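Vinylacetyl-CoA Delta-isomerase (Nitrosopumilus maritimus SCM1, PDB 6VJR) is an oxygen-tolerant 4-hydroxybutyryl-CoA dehydratase that binds FAD, a [4Fe-4S] cluster and iron, and is probably also a vinylacetyl-CoA delta-isomerase. Local coordinates at residues D6-S11 and C190-W195; E28-D31 and I35-S38; L281-T286 and I458-Q463; V464-N469 and E489-V494. All coordinates share one frame; numbering follows the deposited sequence. Where two conformers were deposited one is given.

In the fold
The four contacts form two pairs on opposite sides of the chain's centre. Interactions 1 and 2 lie about 10 Å apart between centres, in the N-terminal family region. The residues of interaction 2 fall between the two segments of interaction 1 in sequence, and both contacts involve helices 5-11 and 36-51, with N192 bonded to S38. Interactions 3 and 4 follow later in the chain, about 15 Å apart between centres; helix 451-461 leads directly into helix 464-475, and Q463 reaches the backbone of F491. Between the pairs, centres are about 33 to 50 Å apart. The first pair thus ties the N-terminal elements together, whereas both later contacts also touch the second subunit.

Interaction 1 (D6-S11 and C190-W195); sequences DDYIES and CINSHW
Y8 and S11 fasten the N-terminal helix 5-11 to N192 and H194, in the loop joining strands 177-188 and 195-198. Two hydrogen bonds define the contact. Y8 OH donates to N192 O at 2.7 Å, approaching in the carbonyl plane on a lone pair, and the same hydroxyl lies 3.3 Å from N192 CB. S11 OG works both ways: it gives its proton to Y8 O at 2.6 Å and accepts one from H194 NE2 at 2.9 Å, lying almost exactly in the imidazole plane. Because H194 ND1 is paired with V142 N, both ring nitrogens are engaged and the ring's rotation is fixed. H194 CE1 comes to the edge of the Y8 ring, 3.8 Å from Y8 CD1, with the two ring planes 86° apart. The tyrosine reaches the loop because its CG is anti to the backbone N (chi1 162°). A phenylalanine here would probably leave N192 O without this donor and the helix without one of its two bonds to the loop. Helix 36-51 borders the contact, with V42 against Y8 and I39 against N192; N192 ND2 bonds S38 of that helix and Q99, a residue of the iron-sulfur cluster pocket.

Interaction 2 (E28-D31 and I35-S38); sequences EPVD and IRPS
V30 and R36 make a short-range contact in which the 3-10 turn 29-31 folds back on the start of helix 36-51, just after strand 24-25. The polar half is a hydrogen bond from R36 NH1 to V30 O, 3.1 Å long with an N-H...O angle of 155°. The acceptor lies at the guanidinium edge, near its plane, whereas the donor is tilted 30° from the carbonyl plane. A bend at chi2 (55°) turns the arginine chain back along the turn, bringing R36 CD within 3.5 Å of V30 O and R36 NH1 within 3.6 Å of V30 CG1. The apolar half is P29 CB against I35 CD1 at 4.0 Å; I35 CB lies 3.6 Å from the carbonyl oxygen P29 O. Each element is also tied internally: E28 OE2 accepts from V30 N through its anti lone pair, and S38 OG donates to I35 O at 2.8 Å. I9 of helix 5-11 packs on both V30 and R36. R36 NE binds N40 OD1, so two neutral oxygens grip the guanidinium and fix its rotation. D31 OD1 stays 4.7 Å from R36 NH1 and pairs instead with R13; its effect on R36 is therefore likely to be a diffuse attraction.

Interaction 3 (L281-T286 and I458-Q463); sequences LVERFT and IQRQMQ
At the edge of the R460 guanidinium, close to its plane, sits E283 OE1; neither face of that group carries an atom from 281-286. The carboxylate is met differently, since R460 NH2 comes from above its plane, about 50° out of it. The two planes stand 47° apart, and a single N-H joins them: R460 NH2 donates to E283 OE1 at 3.1 Å with an N-H...O angle of 156°, forming a salt bridge. The side chains approach from opposite directions, E283 CA and R460 CA being 11.7 Å apart. E283 spans its share with an extended chain, while R460 bends at chi3 to present NH2. Q457, one turn back from R460, completes the site: its OE1 accepts from R460 NH2 and its NE2 donates to E283 OE1. An alanine at E283 would probably leave R460 without its charge partner here and Q457 NE2 without this acceptor. The contact joins helix 278-292, which carries the iron ligand H289 further along, to helix 451-461. With only 65 Å² buried at the surface, the link is essentially electrostatic. Two N-H groups converging on E283 OE1 would tend to stabilise the ionised carboxylate.

Interaction 4 (V464-N469 and E489-V494); sequences VGYKKN and EYFKRV
F491 reaches across from the short helix 489-494 to Y466 and K467 of helix 464-475, and its ring makes the whole contact. From CB, which touches neither residue, the chain turns so that CG is anti to the carbonyl carbon (chi1 -76°), aiming the ring at the facing helix. F491 CD2 then comes to rest over one face of the Y466 ring, displaced toward its rim, 3.5 Å from Y466 CE1 and 3.7 Å from Y466 CD1. F491 CE2 continues along the same side of the tyrosine, 3.7 Å from Y466 CE1. At the tip, F491 CZ meets the aliphatic end of K467, with K467 CE at 3.7 Å and near the plane of the phenylalanine ring, at its edge. The ring centroids of Y466 and F491 are 4.9 Å apart and their planes inclined by 42°, an oblique meeting that brings F491 CD2 and CE2 against the tyrosine. K467 contributes carbon packing: its extended chain crosses F491 at about a right angle, and its NZ goes on to a weak hydrogen bond with M462 O. No hydrogen bond joins the two helices here, so apolar packing carries the 151 Å² they bury. Polar ties lie around it. Q463 OE1, at the turn preceding helix 464-475, accepts from F491 N; both carboxylate oxygens of E486 take backbone N-H groups, of G465 and Y466, at that helix's start. Beyond the pair, Y466 OH bonds Q92 of the second subunit and Y490 packs on helix 359-369, placing the two helices between that helix of their own chain and the second subunit.

Interaction 1 (D6-S11 and C190-W195)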
loop_
_atom_site.group_PDB
_atom_site.type_symbol
_atom_site.label_atom_id
_atom_site.label_comp_id
_atom_site.label_asym_id
_atom_site.label_seq_id
_atom_site.Cartn_x
_atom_site.Cartn_y
_atom_site.Cartn_z
ATOM N N ASP A 6 24.519 36.983 -4.458
ATOM C CA ASP A 6 24.587 38.265 -3.784
ATOM C C ASP A 6 24.017 39.376 -4.655
ATOM O O ASP A 6 23.351 40.267 -4.149
ATOM C CB ASP A 6 25.988 38.557 -3.313
ATOM C CG ASP A 6 26.459 37.673 -2.168
ATOM O OD1 ASP A 6 25.632 36.915 -1.593
ATOM O OD2 ASP A 6 27.660 37.744 -1.873
ATOM N N ASP A 7 24.339 39.367 -5.951
ATOM C CA ASP A 7 23.787 40.355 -6.866
ATOM C C ASP A 7 22.252 40.254 -6.887
ATOM O O ASP A 7 21.533 41.255 -6.912
ATOM C CB ASP A 7 24.292 40.125 -8.276
ATOM C CG ASP A 7 25.758 40.413 -8.569
ATOM O OD1 ASP A 7 26.414 41.115 -7.785
ATOM O OD2 ASP A 7 26.240 39.871 -9.574
ATOM N N TYR A 8 21.747 39.018 -6.872
ATOM C CA TYR A 8 20.309 38.778 -6.884
ATOM C C TYR A 8 19.655 39.355 -5.631
ATOM O O TYR A 8 18.669 40.082 -5.709
ATOM C CB TYR A 8 20.033 37.293 -7.030
ATOM C CG TYR A 8 18.613 36.936 -6.619
ATOM C CD1 TYR A 8 17.504 37.323 -7.392
ATOM C CD2 TYR A 8 18.371 36.274 -5.435
ATOM C CE1 TYR A 8 16.207 37.043 -6.996
ATOM C CE2 TYR A 8 17.087 35.934 -5.069
ATOM C CZ TYR A 8 16.002 36.336 -5.828
ATOM O OH TYR A 8 14.765 35.979 -5.392
ATOM N N ILE A 9 20.253 39.094 -4.475
ATOM C CA ILE A 9 19.701 39.628 -3.233
ATOM C C ILE A 9 19.646 41.160 -3.274
ATOM O O ILE A 9 18.633 41.757 -2.943
ATOM C CB ILE A 9 20.469 39.071 -2.038
ATOM C CG1 ILE A 9 20.221 37.571 -1.951
ATOM C CG2 ILE A 9 20.134 39.785 -0.730
ATOM C CD1 ILE A 9 21.109 36.863 -0.950
ATOM N N GLU A 10 20.697 41.803 -3.797
ATOM C CA GLU A 10 20.704 43.243 -3.913
ATOM C C GLU A 10 19.612 43.749 -4.858
ATOM O O GLU A 10 19.024 44.777 -4.567
ATOM C CB GLU A 10 22.088 43.655 -4.405
ATOM C CG GLU A 10 22.277 45.164 -4.467
ATOM C CD GLU A 10 22.051 45.921 -3.169
ATOM O OE1 GLU A 10 22.383 45.410 -2.062
ATOM O OE2 GLU A 10 21.524 47.058 -3.291
ATOM N N SER A 11 19.308 43.016 -5.942
ATOM C CA SER A 11 18.280 43.401 -6.908
ATOM C C SER A 11 16.867 43.409 -6.288
ATOM O O SER A 11 15.957 44.036 -6.848
ATOM C CB SER A 11 18.275 42.447 -8.113
ATOM O OG SER A 11 17.545 41.240 -7.806
ATOM N N CYS A 190 6.780 34.541 -5.699
ATOM C CA CYS A 190 6.368 35.715 -6.474
ATOM C C CYS A 190 7.013 37.019 -5.988
ATOM O O CYS A 190 7.480 37.847 -6.788
ATOM C CB CYS A 190 4.853 35.860 -6.516
ATOM S SG CYS A 190 4.010 35.900 -4.915
ATOM N N ILE A 191 7.106 37.193 -4.681
ATOM C CA ILE A 191 7.708 38.365 -4.065
ATOM C C ILE A 191 9.219 38.407 -4.330
ATOM O O ILE A 191 9.815 39.482 -4.319
ATOM C CB ILE A 191 7.317 38.430 -2.578
ATOM C CG1 ILE A 191 5.788 38.658 -2.478
ATOM C CG2 ILE A 191 8.090 39.504 -1.820
ATOM C CD1 ILE A 191 5.219 38.208 -1.145
ATOM N N ASN A 192 9.818 37.230 -4.571
ATOM C CA ASN A 192 11.228 37.049 -4.853
ATOM C C ASN A 192 11.529 37.113 -6.350
ATOM O O ASN A 192 12.649 36.877 -6.728
ATOM C CB ASN A 192 11.715 35.720 -4.271
ATOM C CG ASN A 192 11.537 35.655 -2.772
ATOM O OD1 ASN A 192 11.347 36.679 -2.112
ATOM N ND2 ASN A 192 11.623 34.460 -2.215
ATOM N N SER A 193 10.522 37.407 -7.175
ATOM C CA SER A 193 10.636 37.393 -8.619
ATOM C C SER A 193 10.773 38.822 -9.163
ATOM O O SER A 193 10.345 39.789 -8.523
ATOM C CB SER A 193 9.414 36.733 -9.245
ATOM O OG SER A 193 9.208 35.371 -8.860
ATOM N N HIS A 194 11.298 38.930 -10.389
ATOM C CA HIS A 194 11.396 40.177 -11.138
ATOM C C HIS A 194 10.175 40.402 -12.042
ATOM O O HIS A 194 9.706 41.537 -12.195
ATOM C CB HIS A 194 12.710 40.230 -11.922
ATOM C CG HIS A 194 13.925 40.097 -11.081
ATOM N ND1 HIS A 194 14.659 38.934 -11.053
ATOM C CD2 HIS A 194 14.488 40.904 -10.170
ATOM C CE1 HIS A 194 15.693 39.094 -10.225
ATOM N NE2 HIS A 194 15.591 40.280 -9.652
ATOM N N TRP A 195 9.732 39.337 -12.709
ATOM C CA TRP A 195 8.558 39.330 -13.563
ATOM C C TRP A 195 7.679 38.150 -13.181
ATOM O O TRP A 195 8.206 37.127 -12.758
ATOM C CB TRP A 195 8.919 39.202 -15.037
ATOM C CG TRP A 195 9.645 40.404 -15.567
ATOM C CD1 TRP A 195 10.965 40.711 -15.471
ATOM C CD2 TRP A 195 9.026 41.490 -16.264
ATOM N NE1 TRP A 195 11.217 41.916 -16.078
ATOM C CE2 TRP A 195 10.043 42.415 -16.571
ATOM C CE3 TRP A 195 7.723 41.741 -16.699
ATOM C CZ2 TRP A 195 9.779 43.592 -17.252
ATOM C CZ3 TRP A 195 7.461 42.913 -17.356
ATOM C CH2 TRP A 195 8.480 43.817 -17.637
#

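Interaction 2 (E28-D31 and I35-S38)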
loop_
_atom_site.group_PDB
_atom_site.type_symbol
_atom_site.label_atom_id
_atom_site.label_comp_id
_atom_site.label_asym_id
_atom_site.label_seq_id
_atom_site.Cartn_x
_atom_site.Cartn_y
_atom_site.Cartn_z
ATOM N N GLU A 28 10.778 45.862 3.716
ATOM C CA GLU A 28 11.911 45.307 3.010
ATOM C C GLU A 28 11.907 43.795 3.204
ATOM O O GLU A 28 12.492 43.274 4.173
ATOM C CB GLU A 28 13.207 45.924 3.518
ATOM C CG GLU A 28 14.424 45.403 2.765
ATOM C CD GLU A 28 14.253 45.505 1.255
ATOM O OE1 GLU A 28 14.385 46.673 0.769
ATOM O OE2 GLU A 28 13.931 44.448 0.602
ATOM N N PRO A 29 11.327 43.030 2.252
ATOM C CA PRO A 29 11.263 41.575 2.408
ATOM C C PRO A 29 12.634 40.931 2.635
ATOM O O PRO A 29 12.736 39.946 3.375
ATOM C CB PRO A 29 10.552 41.147 1.125
ATOM C CG PRO A 29 9.672 42.337 0.788
ATOM C CD PRO A 29 10.624 43.485 1.027
ATOM N N VAL A 30 13.691 41.489 2.028
ATOM C CA VAL A 30 15.022 40.889 2.099
ATOM C C VAL A 30 15.489 40.828 3.548
ATOM O O VAL A 30 16.321 39.996 3.898
ATOM C CB VAL A 30 16.050 41.668 1.252
ATOM C CG1 VAL A 30 17.461 41.116 1.397
ATOM C CG2 VAL A 30 15.687 41.673 -0.208
ATOM N N ASP A 31 15.012 41.771 4.368
ATOM C CA ASP A 31 15.427 41.853 5.753
ATOM C C ASP A 31 14.426 41.216 6.715
ATOM O O ASP A 31 14.615 41.298 7.928
ATOM C CB ASP A 31 15.635 43.311 6.092
ATOM C CG ASP A 31 16.832 43.964 5.423
ATOM O OD1 ASP A 31 17.749 43.239 5.005
ATOM O OD2 ASP A 31 16.807 45.199 5.313
ATOM N N ILE A 35 11.009 35.698 5.525
ATOM C CA ILE A 35 11.073 35.725 4.071
ATOM C C ILE A 35 12.492 35.430 3.585
ATOM O O ILE A 35 12.684 34.816 2.528
ATOM C CB ILE A 35 10.545 37.064 3.549
ATOM C CG1 ILE A 35 9.126 37.357 4.074
ATOM C CG2 ILE A 35 10.625 37.139 2.018
ATOM C CD1 ILE A 35 8.561 38.690 3.607
ATOM N N ARG A 36 13.501 35.838 4.353
ATOM C CA ARG A 36 14.866 35.740 3.883
ATOM C C ARG A 36 15.235 34.297 3.513
ATOM O O ARG A 36 15.933 34.075 2.536
ATOM C CB ARG A 36 15.875 36.346 4.856
ATOM C CG ARG A 36 17.332 36.217 4.422
ATOM C CD ARG A 36 17.555 36.802 3.053
ATOM N NE ARG A 36 18.994 36.888 2.799
ATOM C CZ ARG A 36 19.772 37.919 3.076
ATOM N NH1 ARG A 36 19.264 39.005 3.611
ATOM N NH2 ARG A 36 21.066 37.838 2.873
ATOM N N PRO A 37 14.818 33.235 4.225
ATOM C CA PRO A 37 15.231 31.882 3.817
ATOM C C PRO A 37 14.803 31.537 2.390
ATOM O O PRO A 37 15.513 30.845 1.677
ATOM C CB PRO A 37 14.556 30.975 4.866
ATOM C CG PRO A 37 14.474 31.896 6.082
ATOM C CD PRO A 37 14.083 33.232 5.503
ATOM N N SER A 38 13.604 31.994 1.965
ATOM C CA SER A 38 13.185 31.742 0.592
ATOM C C SER A 38 14.063 32.477 -0.431
ATOM O O SER A 38 14.337 31.964 -1.521
ATOM C CB SER A 38 11.728 32.077 0.402
ATOM O OG SER A 38 11.396 33.452 0.509
#

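Interaction 3 (L281-T286 and I458-Q463)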
loop_
_atom_site.group_PDB
_atom_site.type_symbol
_atom_site.label_atom_id
_atom_site.label_comp_id
_atom_site.label_asym_id
_atom_site.label_seq_id
_atom_site.Cartn_x
_atom_site.Cartn_y
_atom_site.Cartn_z
ATOM N N LEU A 281 -2.172 25.450 -23.364
ATOM C CA LEU A 281 -1.177 26.046 -22.490
ATOM C C LEU A 281 -1.170 25.287 -21.167
ATOM O O LEU A 281 -0.113 25.002 -20.627
ATOM C CB LEU A 281 -1.437 27.527 -22.268
ATOM C CG LEU A 281 -0.458 28.212 -21.321
ATOM C CD1 LEU A 281 0.962 28.096 -21.862
ATOM C CD2 LEU A 281 -0.902 29.663 -21.165
ATOM N N VAL A 282 -2.344 25.041 -20.590
ATOM C CA VAL A 282 -2.377 24.316 -19.310
ATOM C C VAL A 282 -1.769 22.914 -19.426
ATOM O O VAL A 282 -1.012 22.463 -18.566
ATOM C CB VAL A 282 -3.812 24.251 -18.796
ATOM C CG1 VAL A 282 -3.954 23.389 -17.565
ATOM C CG2 VAL A 282 -4.402 25.629 -18.523
ATOM N N GLU A 283 -2.145 22.205 -20.499
ATOM C CA GLU A 283 -1.629 20.872 -20.772
ATOM C C GLU A 283 -0.111 20.872 -20.841
ATOM O O GLU A 283 0.545 20.025 -20.254
ATOM C CB GLU A 283 -2.211 20.307 -22.059
ATOM C CG GLU A 283 -1.763 18.888 -22.371
ATOM C CD GLU A 283 -2.577 18.227 -23.488
ATOM O OE1 GLU A 283 -2.855 17.017 -23.437
ATOM O OE2 GLU A 283 -3.008 18.930 -24.403
ATOM N N ARG A 284 0.449 21.799 -21.618
ATOM C CA ARG A 284 1.882 21.803 -21.768
ATOM C C ARG A 284 2.644 22.290 -20.548
ATOM O O ARG A 284 3.684 21.720 -20.219
ATOM C CB ARG A 284 2.238 22.552 -23.043
ATOM C CG ARG A 284 1.670 21.896 -24.289
ATOM C CD ARG A 284 2.182 22.525 -25.538
ATOM N NE ARG A 284 1.518 21.877 -26.663
ATOM C CZ ARG A 284 1.587 22.273 -27.900
ATOM N NH1 ARG A 284 2.363 23.279 -28.206
ATOM N NH2 ARG A 284 0.897 21.639 -28.827
ATOM N N PHE A 285 2.125 23.297 -19.852
ATOM C CA PHE A 285 2.727 23.744 -18.611
ATOM C C PHE A 285 2.768 22.598 -17.606
ATOM O O PHE A 285 3.823 22.296 -17.006
ATOM C CB PHE A 285 2.001 24.939 -18.017
ATOM C CG PHE A 285 2.463 25.230 -16.612
ATOM C CD1 PHE A 285 3.718 25.754 -16.381
ATOM C CD2 PHE A 285 1.725 24.757 -15.538
ATOM C CE1 PHE A 285 4.144 26.005 -15.101
ATOM C CE2 PHE A 285 2.163 24.965 -14.239
ATOM C CZ PHE A 285 3.382 25.563 -14.015
ATOM N N THR A 286 1.613 21.965 -17.426
ATOM C CA THR A 286 1.538 20.851 -16.497
ATOM C C THR A 286 2.386 19.662 -16.943
ATOM O O THR A 286 2.912 18.937 -16.094
ATOM C CB THR A 286 0.109 20.436 -16.133
ATOM O OG1 THR A 286 -0.604 19.999 -17.292
ATOM C CG2 THR A 286 -0.613 21.554 -15.404
ATOM N N ILE A 458 -4.022 10.699 -17.516
ATOM C CA ILE A 458 -3.660 9.330 -17.842
ATOM C C ILE A 458 -4.788 8.703 -18.662
ATOM O O ILE A 458 -4.542 8.045 -19.668
ATOM C CB ILE A 458 -3.344 8.540 -16.585
ATOM C CG1 ILE A 458 -2.034 9.062 -15.922
ATOM C CG2 ILE A 458 -3.260 7.059 -16.904
ATOM C CD1 ILE A 458 -1.818 8.541 -14.499
ATOM N N GLN A 459 -6.035 8.858 -18.205
ATOM C CA GLN A 459 -7.199 8.335 -18.903
ATOM C C GLN A 459 -7.230 8.753 -20.367
ATOM O O GLN A 459 -7.532 7.927 -21.212
ATOM C CB GLN A 459 -8.472 8.701 -18.154
ATOM C CG GLN A 459 -9.749 8.104 -18.723
ATOM C CD GLN A 459 -10.926 8.383 -17.815
ATOM O OE1 GLN A 459 -11.484 7.486 -17.200
ATOM N NE2 GLN A 459 -11.241 9.623 -17.590
ATOM N N ARG A 460 -6.922 10.029 -20.634
ATOM C CA ARG A 460 -6.940 10.562 -21.975
ATOM C C ARG A 460 -5.926 9.880 -22.892
ATOM O O ARG A 460 -6.132 9.872 -24.111
ATOM C CB ARG A 460 -6.753 12.083 -21.962
ATOM C CG ARG A 460 -7.987 12.796 -21.437
ATOM C CD ARG A 460 -7.777 14.302 -21.404
ATOM N NE ARG A 460 -7.646 14.767 -22.788
ATOM C CZ ARG A 460 -6.657 15.466 -23.350
ATOM N NH1 ARG A 460 -6.789 15.845 -24.613
ATOM N NH2 ARG A 460 -5.555 15.783 -22.681
ATOM N N GLN A 461 -4.826 9.383 -22.336
ATOM C CA GLN A 461 -3.727 8.884 -23.133
ATOM C C GLN A 461 -3.480 7.376 -23.058
ATOM O O GLN A 461 -2.553 6.892 -23.692
ATOM C CB GLN A 461 -2.458 9.569 -22.590
ATOM C CG GLN A 461 -2.403 11.072 -22.804
ATOM C CD GLN A 461 -1.124 11.622 -22.221
ATOM O OE1 GLN A 461 -0.061 11.683 -22.869
ATOM N NE2 GLN A 461 -1.185 11.924 -20.939
ATOM N N MET A 462 -4.276 6.633 -22.278
ATOM C CA MET A 462 -3.969 5.264 -21.906
ATOM C C MET A 462 -4.382 4.212 -22.952
ATOM O O MET A 462 -4.165 3.005 -22.719
ATOM C CB MET A 462 -4.579 4.966 -20.536
ATOM C CG MET A 462 -6.053 4.795 -20.509
ATOM S SD MET A 462 -6.522 4.521 -18.783
ATOM C CE MET A 462 -8.290 4.522 -19.071
ATOM N N GLN A 463 -4.935 4.625 -24.098
ATOM C CA GLN A 463 -5.164 3.766 -25.271
ATOM C C GLN A 463 -5.861 2.449 -24.899
ATOM O O GLN A 463 -5.427 1.353 -25.254
ATOM C CB GLN A 463 -3.832 3.526 -25.972
ATOM C CG GLN A 463 -3.303 4.794 -26.604
ATOM C CD GLN A 463 -2.032 4.609 -27.395
ATOM O OE1 GLN A 463 -0.933 4.927 -26.920
ATOM N NE2 GLN A 463 -2.175 4.044 -28.577
#

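Interaction 4 (V464-N469 and E489-V494)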
loop_
_atom_site.group_PDB
_atom_site.type_symbol
_atom_site.label_atom_id
_atom_site.label_comp_id
_atom_site.label_asym_id
_atom_site.label_seq_id
_atom_site.Cartn_x
_atom_site.Cartn_y
_atom_site.Cartn_z
ATOM N N VAL A 464 -6.986 2.578 -24.186
ATOM C CA VAL A 464 -7.807 1.435 -23.812
ATOM C C VAL A 464 -8.257 0.615 -25.030
ATOM O O VAL A 464 -8.210 -0.605 -24.997
ATOM C CB VAL A 464 -9.035 1.862 -22.998
ATOM C CG1 VAL A 464 -9.897 0.665 -22.631
ATOM C CG2 VAL A 464 -8.631 2.574 -21.763
ATOM N N GLY A 465 -8.691 1.285 -26.111
ATOM C CA GLY A 465 -9.152 0.551 -27.268
ATOM C C GLY A 465 -8.041 -0.291 -27.906
ATOM O O GLY A 465 -8.299 -1.411 -28.334
ATOM N N TYR A 466 -6.826 0.298 -28.026
ATOM C CA TYR A 466 -5.677 -0.433 -28.502
ATOM C C TYR A 466 -5.434 -1.671 -27.651
ATOM O O TYR A 466 -5.221 -2.763 -28.169
ATOM C CB TYR A 466 -4.466 0.507 -28.525
ATOM C CG TYR A 466 -3.101 -0.031 -28.934
ATOM C CD1 TYR A 466 -2.334 -0.802 -28.071
ATOM C CD2 TYR A 466 -2.488 0.389 -30.097
ATOM C CE1 TYR A 466 -1.060 -1.236 -28.386
ATOM C CE2 TYR A 466 -1.195 -0.018 -30.412
ATOM C CZ TYR A 466 -0.488 -0.854 -29.563
ATOM O OH TYR A 466 0.814 -1.282 -29.804
ATOM N N LYS A 467 -5.477 -1.480 -26.338
ATOM C CA LYS A 467 -5.215 -2.574 -25.407
ATOM C C LYS A 467 -6.293 -3.669 -25.444
ATOM O O LYS A 467 -5.977 -4.859 -25.399
ATOM C CB LYS A 467 -5.021 -2.026 -23.987
ATOM C CG LYS A 467 -3.771 -1.152 -23.841
ATOM C CD LYS A 467 -3.584 -0.523 -22.468
ATOM C CE LYS A 467 -2.310 0.298 -22.488
ATOM N NZ LYS A 467 -2.101 0.949 -21.226
ATOM N N LYS A 468 -7.558 -3.267 -25.593
ATOM C CA LYS A 468 -8.641 -4.223 -25.777
ATOM C C LYS A 468 -8.358 -5.124 -26.981
ATOM O O LYS A 468 -8.549 -6.331 -26.924
ATOM C CB LYS A 468 -9.999 -3.542 -25.956
ATOM C CG LYS A 468 -10.490 -2.869 -24.692
ATOM C CD LYS A 468 -11.702 -1.988 -24.904
ATOM C CE LYS A 468 -12.915 -2.751 -25.153
ATOM N NZ LYS A 468 -14.055 -1.894 -25.450
ATOM N N ASN A 469 -7.834 -4.518 -28.058
ATOM C CA ASN A 469 -7.548 -5.290 -29.255
ATOM C C ASN A 469 -6.385 -6.252 -29.039
ATOM O O ASN A 469 -6.389 -7.367 -29.577
ATOM C CB ASN A 469 -7.350 -4.376 -30.450
ATOM C CG ASN A 469 -8.671 -3.762 -30.882
ATOM O OD1 ASN A 469 -9.754 -4.166 -30.458
ATOM N ND2 ASN A 469 -8.627 -2.773 -31.738
ATOM N N GLU A 489 -1.025 8.820 -29.234
ATOM C CA GLU A 489 0.307 9.404 -29.297
ATOM C C GLU A 489 1.292 8.674 -28.393
ATOM O O GLU A 489 2.450 8.551 -28.732
ATOM C CB GLU A 489 0.246 10.900 -29.001
ATOM C CG GLU A 489 -0.476 11.676 -30.101
ATOM C CD GLU A 489 -0.124 11.259 -31.534
ATOM O OE1 GLU A 489 -1.013 10.653 -32.232
ATOM O OE2 GLU A 489 1.042 11.502 -31.958
ATOM N N TYR A 490 0.837 8.091 -27.279
ATOM C CA TYR A 490 1.813 7.576 -26.309
ATOM C C TYR A 490 2.574 6.391 -26.901
ATOM O O TYR A 490 3.814 6.309 -26.798
ATOM C CB TYR A 490 1.188 7.185 -24.970
ATOM C CG TYR A 490 2.194 6.639 -23.947
ATOM C CD1 TYR A 490 3.353 7.316 -23.589
ATOM C CD2 TYR A 490 1.992 5.416 -23.322
ATOM C CE1 TYR A 490 4.261 6.792 -22.668
ATOM C CE2 TYR A 490 2.888 4.895 -22.391
ATOM C CZ TYR A 490 4.019 5.600 -22.028
ATOM O OH TYR A 490 4.961 5.139 -21.122
ATOM N N PHE A 491 1.839 5.404 -27.453
ATOM C CA PHE A 491 2.507 4.244 -28.039
ATOM C C PHE A 491 3.334 4.606 -29.270
ATOM O O PHE A 491 4.339 3.927 -29.557
ATOM C CB PHE A 491 1.592 3.044 -28.242
ATOM C CG PHE A 491 1.279 2.300 -26.962
ATOM C CD1 PHE A 491 2.204 2.177 -25.949
ATOM C CD2 PHE A 491 0.041 1.715 -26.773
ATOM C CE1 PHE A 491 1.883 1.486 -24.768
ATOM C CE2 PHE A 491 -0.244 1.011 -25.601
ATOM C CZ PHE A 491 0.662 0.947 -24.592
ATOM N N LYS A 492 2.984 5.693 -29.947
ATOM C CA LYS A 492 3.864 6.191 -30.996
ATOM C C LYS A 492 5.216 6.612 -30.435
ATOM O O LYS A 492 6.214 6.364 -31.069
ATOM C CB LYS A 492 3.184 7.295 -31.792
ATOM C CG LYS A 492 2.040 6.771 -32.613
ATOM C CD LYS A 492 1.345 7.901 -33.349
ATOM C CE LYS A 492 0.090 7.493 -33.999
ATOM N NZ LYS A 492 -0.564 8.731 -34.425
ATOM N N ARG A 493 5.246 7.252 -29.267
ATOM C CA ARG A 493 6.500 7.623 -28.629
ATOM C C ARG A 493 7.221 6.375 -28.097
ATOM O O ARG A 493 8.458 6.209 -28.240
ATOM C CB ARG A 493 6.258 8.684 -27.551
ATOM C CG ARG A 493 5.725 10.035 -28.014
ATOM C CD ARG A 493 5.767 11.047 -26.879
ATOM N NE ARG A 493 4.888 10.750 -25.735
ATOM C CZ ARG A 493 3.595 11.089 -25.594
ATOM N NH1 ARG A 493 2.961 11.700 -26.585
ATOM N NH2 ARG A 493 2.950 10.860 -24.446
ATOM N N VAL A 494 6.462 5.493 -27.457
ATOM C CA VAL A 494 7.065 4.327 -26.830
ATOM C C VAL A 494 7.800 3.464 -27.853
ATOM O O VAL A 494 8.921 3.008 -27.599
ATOM C CB VAL A 494 6.006 3.509 -26.063
ATOM C CG1 VAL A 494 6.501 2.104 -25.711
ATOM C CG2 VAL A 494 5.546 4.245 -24.815
#